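Local coordinates for ferric vibriobactin ABC transporter, periplasmic ferric vibriobactin-binding protein (Vibrio cholerae, PDB 3R5T), which binds the iron-loaded siderophore vibriobactin in the periplasm and probably hands it to an ABC transporter for import, at residues R25-A30 and Y83-D88; V44-A49 and K69-A74. All blocks are in the same frame, centred on the assembly; numbering follows the deposited sequence.

Contact 1 (R25-A30 and Y83-D88); sequences RILSTA and YVEQPD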
ATOM      1  N   ARG A  25      10.390  11.767 -17.266  1.00 15.59           N
ATOM      2  CA  ARG A  25       9.053  11.494 -17.790  1.00 16.35           C
ATOM      3  C   ARG A  25       8.708  10.067 -17.432  1.00 18.30           C
ATOM      4  O   ARG A  25       8.866   9.159 -18.247  1.00 18.64           O
ATOM      5  CB  ARG A  25       8.988  11.685 -19.317  1.00 17.51           C
ATOM      6  CG  ARG A  25       9.292  13.099 -19.793  1.00 21.91           C
ATOM      7  CD  ARG A  25       8.019  13.906 -20.041  1.00 26.89           C
ATOM      8  NE  ARG A  25       7.060  13.255 -20.943  1.00 23.80           N
ATOM      9  CZ  ARG A  25       5.767  13.559 -20.971  1.00 25.03           C
ATOM     10  NH1 ARG A  25       5.307  14.512 -20.175  1.00 25.43           N
ATOM     11  NH2 ARG A  25       4.936  12.928 -21.797  1.00 29.53           N
ATOM     12  N   ILE A  26       8.262   9.868 -16.198  1.00 17.76           N
ATOM     13  CA  ILE A  26       8.059   8.520 -15.676  1.00 16.89           C
ATOM     14  C   ILE A  26       6.623   8.051 -15.918  1.00 15.48           C
ATOM     15  O   ILE A  26       5.681   8.778 -15.631  1.00 15.97           O
ATOM     16  CB  ILE A  26       8.345   8.462 -14.158  1.00 16.16           C
ATOM     17  CG1 ILE A  26       9.761   8.963 -13.840  1.00 14.22           C
ATOM     18  CG2 ILE A  26       8.119   7.057 -13.628  1.00 16.15           C
ATOM     19  CD1 ILE A  26       9.968   9.368 -12.389  1.00 14.81           C
ATOM     20  N   LEU A  27       6.484   6.831 -16.429  1.00 17.03           N
ATOM     21  CA  LEU A  27       5.173   6.230 -16.695  1.00 15.36           C
ATOM     22  C   LEU A  27       4.981   5.032 -15.775  1.00 16.27           C
ATOM     23  O   LEU A  27       5.782   4.094 -15.784  1.00 16.73           O
ATOM     24  CB  LEU A  27       5.066   5.789 -18.168  1.00 14.09           C
ATOM     25  CG  LEU A  27       3.676   5.336 -18.625  1.00 15.10           C
ATOM     26  CD1 LEU A  27       3.430   5.718 -20.065  1.00 16.49           C
ATOM     27  CD2 LEU A  27       3.531   3.855 -18.406  1.00 16.45           C
ATOM     28  N   SER A  28       3.923   5.065 -14.972  1.00 14.16           N
ATOM     29  CA  SER A  28       3.667   3.950 -14.076  1.00 14.46           C
ATOM     30  C   SER A  28       2.630   3.005 -14.642  1.00 15.59           C
ATOM     31  O   SER A  28       1.537   3.439 -15.045  1.00 15.63           O
ATOM     32  CB  SER A  28       3.187   4.443 -12.716  1.00 15.15           C
ATOM     33  OG  SER A  28       2.833   3.328 -11.919  1.00 15.06           O
ATOM     34  N   THR A  29       2.979   1.721 -14.703  1.00 16.42           N
ATOM     35  CA  THR A  29       2.020   0.708 -15.150  1.00 15.74           C
ATOM     36  C   THR A  29       1.267   0.040 -14.005  1.00 16.19           C
ATOM     37  O   THR A  29       0.459  -0.863 -14.250  1.00 16.41           O
ATOM     38  CB  THR A  29       2.676  -0.413 -16.005  1.00 15.15           C
ATOM     39  OG1 THR A  29       3.523  -1.234 -15.182  1.00 14.76           O
ATOM     40  CG2 THR A  29       3.506   0.187 -17.141  1.00 15.60           C
ATOM     41  N   ALA A  30       1.553   0.483 -12.775  1.00 13.42           N
ATOM     42  CA  ALA A  30       0.953  -0.113 -11.572  1.00 14.13           C
ATOM     43  C   ALA A  30       0.364   0.974 -10.677  1.00 12.85           C
ATOM     44  O   ALA A  30       1.104   1.749 -10.052  1.00 13.38           O
ATOM     45  CB  ALA A  30       1.990  -0.965 -10.773  1.00 13.68           C
ATOM     46  N   TYR A  83       3.946   4.564 -26.105  1.00 22.42           N
ATOM     47  CA  TYR A  83       4.741   5.215 -27.145  1.00 22.61           C
ATOM     48  C   TYR A  83       4.441   6.713 -27.202  1.00 23.67           C
ATOM     49  O   TYR A  83       5.358   7.538 -27.250  1.00 24.69           O
ATOM     50  CB  TYR A  83       4.487   4.583 -28.524  1.00 24.52           C
ATOM     51  CG  TYR A  83       5.286   3.326 -28.801  1.00 26.29           C
ATOM     52  CD1 TYR A  83       6.579   3.394 -29.319  1.00 27.86           C
ATOM     53  CD2 TYR A  83       4.751   2.070 -28.546  1.00 26.30           C
ATOM     54  CE1 TYR A  83       7.309   2.239 -29.577  1.00 26.93           C
ATOM     55  CE2 TYR A  83       5.469   0.918 -28.792  1.00 25.51           C
ATOM     56  CZ  TYR A  83       6.752   1.004 -29.295  1.00 27.31           C
ATOM     57  OH  TYR A  83       7.461  -0.153 -29.528  1.00 26.66           O
ATOM     58  N   VAL A  84       3.164   7.077 -27.178  1.00 24.09           N
ATOM     59  CA  VAL A  84       2.811   8.486 -27.353  1.00 25.58           C
ATOM     60  C   VAL A  84       3.252   9.345 -26.163  1.00 25.85           C
ATOM     61  O   VAL A  84       3.633  10.501 -26.335  1.00 26.89           O
ATOM     62  CB  VAL A  84       1.302   8.675 -27.667  1.00 28.70           C
ATOM     63  CG1 VAL A  84       0.939  10.151 -27.687  1.00 30.99           C
ATOM     64  CG2 VAL A  84       0.941   8.005 -28.996  1.00 30.69           C
ATOM     65  N   GLU A  85       3.226   8.776 -24.962  1.00 25.07           N
ATOM     66  CA  GLU A  85       3.677   9.510 -23.783  1.00 26.61           C
ATOM     67  C   GLU A  85       5.188   9.764 -23.795  1.00 26.03           C
ATOM     68  O   GLU A  85       5.677  10.630 -23.064  1.00 25.93           O
ATOM     69  CB  GLU A  85       3.269   8.780 -22.503  1.00 29.38           C
ATOM     70  CG  GLU A  85       1.769   8.789 -22.238  1.00 29.50           C
ATOM     71  CD  GLU A  85       1.197  10.192 -22.158  1.00 32.57           C
ATOM     72  OE1 GLU A  85       0.258  10.501 -22.926  1.00 33.54           O
ATOM     73  OE2 GLU A  85       1.696  10.999 -21.349  1.00 34.67           O
ATOM     74  N   GLN A  86       5.917   9.013 -24.619  1.00 25.35           N
ATOM     75  CA  GLN A  86       7.382   9.113 -24.701  1.00 26.26           C
ATOM     76  C   GLN A  86       8.065   9.163 -23.336  1.00 25.00           C
ATOM     77  O   GLN A  86       8.763  10.131 -23.006  1.00 25.61           O
ATOM     78  CB  GLN A  86       7.821  10.304 -25.561  1.00 30.25           C
ATOM     79  CG  GLN A  86       7.389  10.195 -27.019  1.00 40.41           C
ATOM     80  CD  GLN A  86       8.527  10.447 -27.985  1.00 51.14           C
ATOM     81  OE1 GLN A  86       9.650   9.982 -27.774  1.00 53.29           O
ATOM     82  NE2 GLN A  86       8.241  11.175 -29.059  1.00 54.50           N
ATOM     83  N   PRO A  87       7.879   8.110 -22.538  1.00 20.65           N
ATOM     84  CA  PRO A  87       8.483   8.094 -21.203  1.00 18.49           C
ATOM     85  C   PRO A  87       9.971   7.787 -21.280  1.00 20.16           C
ATOM     86  O   PRO A  87      10.457   7.258 -22.284  1.00 20.29           O
ATOM     87  CB  PRO A  87       7.741   6.953 -20.512  1.00 16.89           C
ATOM     88  CG  PRO A  87       7.388   6.018 -21.637  1.00 20.26           C
ATOM     89  CD  PRO A  87       7.109   6.883 -22.820  1.00 21.04           C
ATOM     90  N   ASP A  88      10.701   8.123 -20.222  1.00 20.04           N
ATOM     91  CA  ASP A  88      12.093   7.705 -20.100  1.00 20.92           C
ATOM     92  C   ASP A  88      12.320   6.740 -18.934  1.00 18.22           C
ATOM     93  O   ASP A  88      13.454   6.356 -18.635  1.00 22.65           O
ATOM     94  CB  ASP A  88      13.045   8.905 -20.024  1.00 21.78           C
ATOM     95  CG  ASP A  88      12.718   9.866 -18.887  1.00 19.65           C
ATOM     96  OD1 ASP A  88      11.855   9.552 -18.028  1.00 19.06           O
ATOM     97  OD2 ASP A  88      13.361  10.945 -18.856  1.00 19.61           O
TER
HETATM   98  O   HOH W   1       8.600  12.702 -23.358  1.00 30.12           O
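R25 meets the segment Y83-D88 with backbone and side chain alike, and its shortest bond comes from the guanidinium: NH2 of R25 donates to the carbonyl O of E85 at 2.7 Å, 161° at the hydrogen. That oxygen lies at the edge of the guanidinium, close to its plane. R25 reaches it because its chain bends at chi2 and chi3 instead of running out straight. A water accepts from R25 NE and donates to Q86 O, so two successive carbonyls, of E85 and Q86, are tied to one arginine, the second through the water. The salt bridge from R25 NH2 to E85 OE2 is long, 3.8 Å, and the carboxylate's stronger partner is K69, in a salt bridge through OE1.

D88 pairs with the main chain of R25. R25 N donates to D88 OD1 at 2.8 Å, approaching from above the carboxylate plane, while D88 N returns a bond of 2.9 Å to R25 O. D88 OD2 also accepts from K24 N. The arrangement belongs to the parallel alpha/beta sheet of this periplasmic binding protein: after helix 79-85, Q86 turns the chain with positive phi (45°), and P87 and D88 lead into strand 89-93, the neighbour of strand 26-28.

Apolar packing completes the contact. L27 CB rests against P87 CB at 3.7 Å, and its CD1 branch meets E85 CB at 3.9 Å, the two side chains L27 and E85 crossing at about a right angle. P87 CB also lies near R25 O.

Contact 2 (V44-A49 and K69-A74); sequences VIASAA and KKLWPA
S47 O accepts the shortest bond across the strands, from L71 N at 2.8 Å and nearly straight at the hydrogen (171°), although the donor stands above the carbonyl plane. K70 CA adds a CH...O contact to the same oxygen. One step earlier S47 N donates to K69 O, almost in line with that carbonyl, and K69 N to I45 O. This is parallel pairing, but it slips by one residue between S47 and A49: a beta bulge, after which A49 N bonds to W72 O and A74 N to A49 O.

At the bulge A48 lies against the W72 indole. A48 CB sits over one face, 3.7 Å from the centroid of the five-membered ring, in a CH-pi contact. The ring gets there because CG of W72 stands between its own backbone N and carbonyl carbon (chi1 59°), which folds the indole back toward strand 44-49. L71 CD1 packs on A46 CB at 3.7 Å.

S47 OG donates to A48 O at 2.7 Å and also bonds to T34 of helix 31-39. The pair forms a beta-alpha-beta unit through helix 60-65; strand 69-73 is one of the two outermost strands of the sheet within this chain, strand 26-28 flanks strand 44-49 on its other side, and helix 79-85 packs against W72.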
ATOM      1  N   VAL A  44       6.176  11.685 -12.381  1.00 15.11           N
ATOM      2  CA  VAL A  44       5.306  10.692 -12.995  1.00 15.35           C
ATOM      3  C   VAL A  44       4.274  11.424 -13.844  1.00 19.71           C
ATOM      4  O   VAL A  44       3.564  12.315 -13.375  1.00 23.24           O
ATOM      5  CB  VAL A  44       4.656   9.711 -11.961  1.00 16.19           C
ATOM      6  CG1 VAL A  44       3.948  10.470 -10.836  1.00 17.92           C
ATOM      7  CG2 VAL A  44       3.723   8.731 -12.684  1.00 16.36           C
ATOM      8  N   ILE A  45       4.242  11.078 -15.114  1.00 16.33           N
ATOM      9  CA  ILE A  45       3.445  11.858 -16.051  1.00 17.88           C
ATOM     10  C   ILE A  45       2.202  11.113 -16.553  1.00 16.93           C
ATOM     11  O   ILE A  45       1.345  11.698 -17.213  1.00 19.05           O
ATOM     12  CB  ILE A  45       4.324  12.462 -17.197  1.00 19.04           C
ATOM     13  CG1 ILE A  45       5.168  11.380 -17.868  1.00 21.66           C
ATOM     14  CG2 ILE A  45       5.236  13.543 -16.637  1.00 17.49           C
ATOM     15  CD1 ILE A  45       4.398  10.453 -18.785  1.00 22.69           C
ATOM     16  N   ALA A  46       2.084   9.842 -16.174  1.00 17.04           N
ATOM     17  CA  ALA A  46       0.964   9.019 -16.607  1.00 17.96           C
ATOM     18  C   ALA A  46       0.952   7.768 -15.753  1.00 17.38           C
ATOM     19  O   ALA A  46       2.003   7.309 -15.309  1.00 16.32           O
ATOM     20  CB  ALA A  46       1.091   8.659 -18.097  1.00 19.15           C
ATOM     21  N   SER A  47      -0.236   7.244 -15.486  1.00 17.13           N
ATOM     22  CA  SER A  47      -0.363   6.041 -14.675  1.00 16.01           C
ATOM     23  C   SER A  47      -1.537   5.197 -15.122  1.00 16.84           C
ATOM     24  O   SER A  47      -2.626   5.719 -15.375  1.00 16.74           O
ATOM     25  CB  SER A  47      -0.545   6.405 -13.197  1.00 14.37           C
ATOM     26  OG  SER A  47      -0.821   5.251 -12.424  1.00 14.77           O
ATOM     27  N   ALA A  48      -1.310   3.888 -15.199  1.00 18.27           N
ATOM     28  CA  ALA A  48      -2.419   2.951 -15.306  1.00 17.78           C
ATOM     29  C   ALA A  48      -3.293   3.010 -14.053  1.00 14.54           C
ATOM     30  O   ALA A  48      -2.922   3.602 -13.030  1.00 14.74           O
ATOM     31  CB  ALA A  48      -1.906   1.520 -15.565  1.00 15.82           C
ATOM     32  N   ALA A  49      -4.468   2.395 -14.134  1.00 16.48           N
ATOM     33  CA  ALA A  49      -5.475   2.513 -13.087  1.00 15.76           C
ATOM     34  C   ALA A  49      -5.859   1.158 -12.490  1.00 14.94           C
ATOM     35  O   ALA A  49      -5.336   0.107 -12.885  1.00 14.96           O
ATOM     36  CB  ALA A  49      -6.735   3.222 -13.645  1.00 17.95           C
ATOM     37  N   LYS A  69      -1.641  11.718 -16.465  1.00 18.36           N
ATOM     38  CA  LYS A  69      -2.638  11.166 -17.373  1.00 18.25           C
ATOM     39  C   LYS A  69      -3.082   9.778 -16.937  1.00 17.84           C
ATOM     40  O   LYS A  69      -2.243   8.929 -16.630  1.00 19.89           O
ATOM     41  CB  LYS A  69      -2.062  11.118 -18.792  1.00 21.69           C
ATOM     42  CG  LYS A  69      -3.039  10.677 -19.859  1.00 26.29           C
ATOM     43  CD  LYS A  69      -2.454  10.937 -21.237  1.00 31.97           C
ATOM     44  CE  LYS A  69      -2.000  12.396 -21.366  1.00 36.95           C
ATOM     45  NZ  LYS A  69      -1.360  12.736 -22.680  1.00 39.75           N
ATOM     46  N   LYS A  70      -4.396   9.540 -16.880  1.00 17.43           N
ATOM     47  CA  LYS A  70      -4.887   8.206 -16.541  0.69 19.23           C
ATOM     48  C   LYS A  70      -4.864   7.323 -17.779  1.00 19.19           C
ATOM     49  O   LYS A  70      -5.464   7.648 -18.813  1.00 20.33           O
ATOM     50  CB  LYS A  70      -6.293   8.240 -15.931  0.69 22.04           C
ATOM     51  CG  LYS A  70      -6.738   6.875 -15.406  0.69 23.81           C
ATOM     52  CD  LYS A  70      -7.812   6.983 -14.323  0.69 28.73           C
ATOM     53  CE  LYS A  70      -9.020   7.746 -14.813  0.69 31.05           C
ATOM     54  NZ  LYS A  70     -10.155   7.701 -13.843  0.69 30.83           N
ATOM     55  N   LEU A  71      -4.149   6.211 -17.670  1.00 19.20           N
ATOM     56  CA  LEU A  71      -4.012   5.274 -18.775  1.00 19.44           C
ATOM     57  C   LEU A  71      -5.023   4.139 -18.634  1.00 20.10           C
ATOM     58  O   LEU A  71      -6.159   4.368 -18.217  1.00 21.41           O
ATOM     59  CB  LEU A  71      -2.581   4.734 -18.819  1.00 20.79           C
ATOM     60  CG  LEU A  71      -1.514   5.837 -18.895  1.00 23.58           C
ATOM     61  CD1 LEU A  71      -0.131   5.234 -18.718  1.00 25.57           C
ATOM     62  CD2 LEU A  71      -1.627   6.637 -20.202  1.00 24.72           C
ATOM     63  N   TRP A  72      -4.611   2.926 -18.994  1.00 19.91           N
ATOM     64  CA  TRP A  72      -5.516   1.774 -19.064  1.00 19.52           C
ATOM     65  C   TRP A  72      -5.856   1.222 -17.684  1.00 18.17           C
ATOM     66  O   TRP A  72      -5.091   1.418 -16.739  1.00 18.36           O
ATOM     67  CB  TRP A  72      -4.859   0.668 -19.910  1.00 17.50           C
ATOM     68  CG  TRP A  72      -3.525   0.230 -19.338  1.00 20.46           C
ATOM     69  CD1 TRP A  72      -3.320  -0.724 -18.375  1.00 22.68           C
ATOM     70  CD2 TRP A  72      -2.225   0.737 -19.681  1.00 19.33           C
ATOM     71  NE1 TRP A  72      -1.975  -0.832 -18.093  1.00 22.36           N
ATOM     72  CE2 TRP A  72      -1.281   0.052 -18.874  1.00 19.35           C
ATOM     73  CE3 TRP A  72      -1.766   1.721 -20.565  1.00 20.70           C
ATOM     74  CZ2 TRP A  72       0.087   0.293 -18.956  1.00 19.84           C
ATOM     75  CZ3 TRP A  72      -0.395   1.965 -20.633  1.00 22.35           C
ATOM     76  CH2 TRP A  72       0.510   1.252 -19.830  1.00 20.48           C
ATOM     77  N   PRO A  73      -6.983   0.515 -17.573  1.00 20.19           N
ATOM     78  CA  PRO A  73      -7.272  -0.207 -16.334  1.00 20.36           C
ATOM     79  C   PRO A  73      -6.376  -1.421 -16.297  1.00 19.78           C
ATOM     80  O   PRO A  73      -6.076  -2.003 -17.336  1.00 22.19           O
ATOM     81  CB  PRO A  73      -8.742  -0.648 -16.486  1.00 20.04           C
ATOM     82  CG  PRO A  73      -9.129  -0.357 -17.870  1.00 20.94           C
ATOM     83  CD  PRO A  73      -7.997   0.276 -18.616  1.00 19.71           C
ATOM     84  N   ALA A  74      -5.891  -1.754 -15.108  1.00 19.29           N
ATOM     85  CA  ALA A  74      -5.078  -2.945 -14.899  1.00 24.09           C
ATOM     86  C   ALA A  74      -5.534  -4.127 -15.743  1.00 27.99           C
ATOM     87  O   ALA A  74      -6.723  -4.450 -15.788  1.00 27.81           O
ATOM     88  CB  ALA A  74      -5.087  -3.321 -13.427  1.00 21.94           C
TER

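In the fold
Contact 2 is nested along the chain inside the loop closed by contact 1, and their centres lie about 9 Å apart. Of the two, only contact 2 joins the strands of one beta-alpha-beta unit (44-49, 60-65, 69-73); contact 1 sets strand 26-28 against the turn that follows helix 79-85. Strands 26-28 and 44-49 are neighbours, probably bonded directly from I45 N to I26 O (2.8 Å), and T29 O packs on A48 CB. A second tie runs through the side chains, K69 NZ lying 2.8 Å from E85 OE1. Contact 2 also extends toward the siderophore, the side chain of A74 lying about 6 Å from the bound vibriobactin, so the strand pairing leads toward the ligand pocket.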